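Local coordinates for protein intimin (Escherichia coli O127:H6 str. E2348/69, PDB 6TQD) that probably acts as a bacterial surface adhesin, whose extracellular passenger, built largely of immunoglobulin-like domains, carries its binding end outward from the outer membrane, at residues Gln47-Gln52 / Gln63-Ala68; Asn75-Ala81 / Asn93-Thr99. All coordinates share one frame; numbering follows the deposited sequence. Where two conformers were deposited one is given.

Interaction 1. Residues Gln47-Gln52 / Gln63-Ala68; sequences QGGQIQ and QAILPA
Three glutamine side chains link up in a row on the outer face of a β-hairpin: Gln63 NE2 donates to Gln52 OE1 at 2.8 Å, and Gln52 NE2 passes the chain on to Gln50 OE1 by a weak bond. The hairpin belongs to a four-stranded antiparallel sheet in an Ig-like β-sandwich; strand 50-53 is the edge strand, with 62-65 inside it. Gln50 with Ile65 and Gln52 with Gln63 each exchange two backbone hydrogen bonds. In the glutamine pair each residue holds CG between its backbone N and carbonyl carbon (chi1 56° and 63°) and extends beyond, bringing the ends into an oblique crossing. Their amide planes differ by 24°; Gln52 OE1 lies practically in the plane of the Gln63 amide, whereas the donor is tilted from the Gln52 carbonyl plane. Glutamine suits this partly exposed face because its amide both gives and accepts. Ile65 packs against the same row, its CG1 4.0 Å from Gln52 CD.

Ile51 and Ala64 face the opposite way, into the sandwich, with Ile51 CG1 4.1 Å from Ala64 CB; small and branched apolar groups fit between the two sheets.

At the other end the pairing gives way to a turn. Gly48, at positive phi, completes the Schellman motif that ends helix 42-45. Gly49 CA lies 3.2 Å from Ile65 O, and a CB there would run into that oxygen and Pro67 CD, so glycine fits. Pro67, without an N-H, suits the end of the ladder, and Pro67 CB packs 3.7 Å from Gln47 CB. Water then takes over: one molecule donates to both Gln47 OE1 and Ala68 O, while a second donates to Gln47 O at 2.6 Å and accepts from Ala68 N at 2.9 Å.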
# COMPACT_ATOMS: atom_id res chain seq x y z
N GLN A 47 4.09 15.41 -0.24
CA GLN A 47 2.76 14.99 0.16
C GLN A 47 2.45 15.27 1.63
O GLN A 47 1.49 14.72 2.17
CB GLN A 47 2.55 13.51 -0.20
CG GLN A 47 2.34 13.27 -1.68
CD GLN A 47 1.07 13.94 -2.16
OE1 GLN A 47 0.13 14.13 -1.39
NE2 GLN A 47 1.05 14.32 -3.43
N GLY A 48 3.23 16.13 2.27
CA GLY A 48 2.93 16.56 3.62
C GLY A 48 3.48 15.69 4.73
O GLY A 48 3.13 15.91 5.89
N GLY A 49 4.31 14.71 4.42
CA GLY A 49 5.01 13.95 5.43
C GLY A 49 6.37 14.55 5.69
O GLY A 49 6.76 15.55 5.08
N GLN A 50 7.12 13.93 6.60
CA GLN A 50 8.43 14.46 6.93
C GLN A 50 9.19 13.46 7.77
O GLN A 50 8.62 12.54 8.36
CB GLN A 50 8.32 15.78 7.70
CG GLN A 50 7.68 15.63 9.06
CD GLN A 50 7.56 16.95 9.78
OE1 GLN A 50 8.55 17.49 10.28
NE2 GLN A 50 6.34 17.47 9.87
N ILE A 51 10.50 13.65 7.83
CA ILE A 51 11.36 12.99 8.80
C ILE A 51 11.79 14.02 9.82
O ILE A 51 12.21 15.12 9.46
CB ILE A 51 12.56 12.31 8.12
CG1 ILE A 51 12.10 10.97 7.57
CG2 ILE A 51 13.70 12.15 9.12
CD1 ILE A 51 12.93 10.46 6.47
N GLN A 52 11.67 13.66 11.09
CA GLN A 52 11.96 14.57 12.18
C GLN A 52 12.65 13.82 13.30
O GLN A 52 12.48 12.60 13.46
CB GLN A 52 10.69 15.21 12.76
CG GLN A 52 9.68 14.19 13.22
CD GLN A 52 8.44 14.84 13.84
OE1 GLN A 52 8.02 14.47 14.93
NE2 GLN A 52 7.93 15.88 13.20
N GLN A 63 12.28 9.71 13.22
CA GLN A 63 11.02 9.06 12.89
C GLN A 63 10.44 9.71 11.65
O GLN A 63 10.72 10.88 11.34
CB GLN A 63 10.01 9.19 14.04
CG GLN A 63 9.61 10.61 14.36
CD GLN A 63 8.97 10.74 15.74
OE1 GLN A 63 8.98 9.80 16.54
NE2 GLN A 63 8.39 11.90 16.01
N ALA A 64 9.63 8.95 10.93
CA ALA A 64 8.95 9.45 9.75
C ALA A 64 7.48 9.64 10.10
O ALA A 64 6.86 8.76 10.71
CB ALA A 64 9.08 8.46 8.59
N ILE A 65 6.95 10.80 9.73
CA ILE A 65 5.52 11.08 9.75
C ILE A 65 5.02 10.82 8.34
O ILE A 65 5.41 11.52 7.40
CB ILE A 65 5.22 12.52 10.19
CG1 ILE A 65 5.95 12.85 11.49
CG2 ILE A 65 3.71 12.71 10.32
CD1 ILE A 65 5.76 11.85 12.60
N LEU A 66 4.18 9.80 8.18
CA LEU A 66 3.77 9.39 6.85
C LEU A 66 2.65 10.28 6.32
O LEU A 66 1.77 10.70 7.09
CB LEU A 66 3.30 7.94 6.89
CG LEU A 66 4.41 6.89 6.70
CD1 LEU A 66 5.54 7.10 7.69
CD2 LEU A 66 3.88 5.47 6.80
N PRO A 67 2.66 10.61 5.04
CA PRO A 67 1.57 11.42 4.48
C PRO A 67 0.27 10.64 4.38
O PRO A 67 0.21 9.43 4.65
CB PRO A 67 2.09 11.81 3.09
CG PRO A 67 3.03 10.74 2.73
CD PRO A 67 3.68 10.29 4.02
N ALA A 68 -0.78 11.34 3.99
CA ALA A 68 -2.03 10.69 3.64
C ALA A 68 -1.86 9.83 2.40
O ALA A 68 -1.04 10.10 1.53
CB ALA A 68 -3.13 11.72 3.39
O HOH W 1 -1.25 12.70 0.35
O HOH W 2 -0.63 14.23 3.58

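Interaction 2. Residues Asn75-Ala81 / Asn93-Thr99; sequences NVYKVTA and NVLLTIT
Lys78 reaches across the partner strand, passing obliquely over Leu95 to run beside the Thr97 side chain, on the outer face of an antiparallel β-hairpin, strands 76-85 and 90-101, in a four-stranded mixed sheet of the Ig-like sandwich. Its CB starts the contact, 3.7 Å from Leu95 CD1. The chain then bends about the CB-CG bond (chi2 -83°), turning CD back over the partner strand, where it meets Leu95 CD1 on one hand and Thr97 OG1 at 3.2 Å on the other. From there the chain is extended: CE lies near Thr97 OG1 and CG2, and NZ donates to Thr97 OG1 at 2.9 Å. A long amphipathic residue suits this exposed place, its methylenes lying on leucine and its ammonium finding a hydroxyl.

Beneath, the hairpin has a regular ladder in which Tyr77 with Ile98, Val79 with Leu96 and Ala81 with Val94 each exchange two backbone hydrogen bonds; those of the middle pair are almost straight, at 178° and 179°. The side chains of these three pairs turn to the other face, toward the sandwich interior. Val79 sets CG2 between its backbone N and carbonyl carbon, alongside Leu96 CB at 3.7 Å and within 4.1 Å of Ile98 CD1, a good use of branched apolar residues. Ile98 O lies at the edge of the Tyr77 ring, near its plane, 3.6 Å from Tyr77 CD2.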
# COMPACT_ATOMS: atom_id res chain seq x y z
N ASN A 75 2.56 6.28 -3.63
CA ASN A 75 2.62 5.99 -2.20
C ASN A 75 3.94 5.37 -1.76
O ASN A 75 4.02 4.77 -0.70
CB ASN A 75 1.42 5.14 -1.76
CG ASN A 75 0.13 5.86 -1.98
OD1 ASN A 75 -0.13 6.90 -1.36
ND2 ASN A 75 -0.70 5.35 -2.90
N VAL A 76 4.98 5.53 -2.58
CA VAL A 76 6.34 5.12 -2.25
C VAL A 76 7.21 6.37 -2.25
O VAL A 76 7.17 7.16 -3.20
CB VAL A 76 6.88 4.08 -3.24
CG1 VAL A 76 8.28 3.68 -2.88
CG2 VAL A 76 5.99 2.85 -3.25
N TYR A 77 7.99 6.55 -1.19
CA TYR A 77 8.78 7.76 -1.00
C TYR A 77 10.21 7.36 -0.69
O TYR A 77 10.45 6.62 0.26
CB TYR A 77 8.20 8.61 0.14
CG TYR A 77 6.76 8.96 -0.11
CD1 TYR A 77 6.42 10.06 -0.88
CD2 TYR A 77 5.75 8.17 0.38
CE1 TYR A 77 5.11 10.38 -1.14
CE2 TYR A 77 4.42 8.48 0.13
CZ TYR A 77 4.11 9.58 -0.62
OH TYR A 77 2.80 9.89 -0.89
N LYS A 78 11.15 7.85 -1.49
CA LYS A 78 12.56 7.54 -1.32
C LYS A 78 13.22 8.74 -0.68
O LYS A 78 13.13 9.86 -1.21
CB LYS A 78 13.21 7.26 -2.68
CG LYS A 78 12.59 6.11 -3.47
CD LYS A 78 13.10 4.76 -3.06
CE LYS A 78 12.49 3.66 -3.93
NZ LYS A 78 12.90 2.30 -3.49
N VAL A 79 13.85 8.53 0.48
CA VAL A 79 14.54 9.59 1.21
C VAL A 79 15.96 9.10 1.49
O VAL A 79 16.25 7.91 1.42
CB VAL A 79 13.82 9.96 2.53
CG1 VAL A 79 12.37 10.35 2.26
CG2 VAL A 79 13.89 8.79 3.51
N THR A 80 16.85 10.05 1.82
CA THR A 80 18.24 9.71 2.04
C THR A 80 18.75 10.32 3.34
O THR A 80 18.35 11.42 3.73
CB THR A 80 19.15 10.14 0.88
OG1 THR A 80 18.91 11.51 0.55
CG2 THR A 80 18.92 9.26 -0.34
N ALA A 81 19.67 9.61 3.98
CA ALA A 81 20.30 10.07 5.20
C ALA A 81 21.80 9.96 5.06
O ALA A 81 22.32 8.98 4.55
CB ALA A 81 19.89 9.20 6.39
N ASN A 93 25.45 8.48 1.48
CA ASN A 93 24.07 8.97 1.53
C ASN A 93 23.19 7.75 1.30
O ASN A 93 23.16 7.21 0.19
CB ASN A 93 23.88 10.06 0.48
CG ASN A 93 22.76 11.02 0.82
OD1 ASN A 93 22.29 11.08 1.97
ND2 ASN A 93 22.36 11.82 -0.16
N VAL A 94 22.49 7.32 2.33
CA VAL A 94 21.86 6.00 2.35
C VAL A 94 20.37 6.12 2.13
O VAL A 94 19.68 6.93 2.77
CB VAL A 94 22.17 5.29 3.69
CG1 VAL A 94 21.56 3.91 3.72
CG2 VAL A 94 23.67 5.21 3.91
N LEU A 95 19.85 5.26 1.27
CA LEU A 95 18.45 5.28 0.88
C LEU A 95 17.59 4.58 1.92
O LEU A 95 17.92 3.51 2.43
CB LEU A 95 18.31 4.55 -0.46
CG LEU A 95 16.90 4.31 -0.98
CD1 LEU A 95 16.21 5.62 -1.27
CD2 LEU A 95 16.97 3.43 -2.22
N LEU A 96 16.48 5.23 2.24
CA LEU A 96 15.39 4.64 3.01
C LEU A 96 14.13 4.78 2.16
O LEU A 96 13.84 5.88 1.67
CB LEU A 96 15.19 5.38 4.33
CG LEU A 96 13.94 5.10 5.16
CD1 LEU A 96 13.91 3.66 5.65
CD2 LEU A 96 13.83 6.06 6.34
N THR A 97 13.40 3.68 1.99
CA THR A 97 12.16 3.67 1.22
C THR A 97 10.99 3.56 2.19
O THR A 97 10.98 2.68 3.06
CB THR A 97 12.16 2.52 0.21
OG1 THR A 97 13.30 2.65 -0.66
CG2 THR A 97 10.88 2.53 -0.62
N ILE A 98 10.04 4.47 2.05
CA ILE A 98 8.86 4.54 2.91
C ILE A 98 7.64 4.30 2.03
O ILE A 98 7.41 5.04 1.06
CB ILE A 98 8.78 5.90 3.62
CG1 ILE A 98 10.02 6.08 4.52
CG2 ILE A 98 7.49 6.04 4.42
CD1 ILE A 98 10.25 7.50 4.99
N THR A 99 6.87 3.28 2.36
CA THR A 99 5.66 2.93 1.62
C THR A 99 4.46 3.16 2.53
O THR A 99 4.45 2.70 3.68
CB THR A 99 5.71 1.49 1.15
OG1 THR A 99 6.87 1.30 0.33
CG2 THR A 99 4.47 1.14 0.34

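Overall arrangement
Interactions 1 and 2 are successive hairpins of one Ig-like domain, each belonging to a different sheet, and strand 62-65 is followed in the chain by strand 76-85. Their inner faces meet across the sandwich core: Ala64 CB packs 3.9 Å from Ile98 CD1, and the Tyr77 ring lies against Pro67 and Gln47. Both hairpins thus have an apolar inner face and a mixed, more polar outer one, but the outer chemistry differs. Interaction 1 pairs an edge strand with its inner neighbour and uses neutral amides and, where its ladder ends, bridging waters. Interaction 2 has its strands in the middle of a sheet, flanked by strands 14-17 and 34-40, buries more surface in a longer ladder, and places a lysine-threonine bond outside.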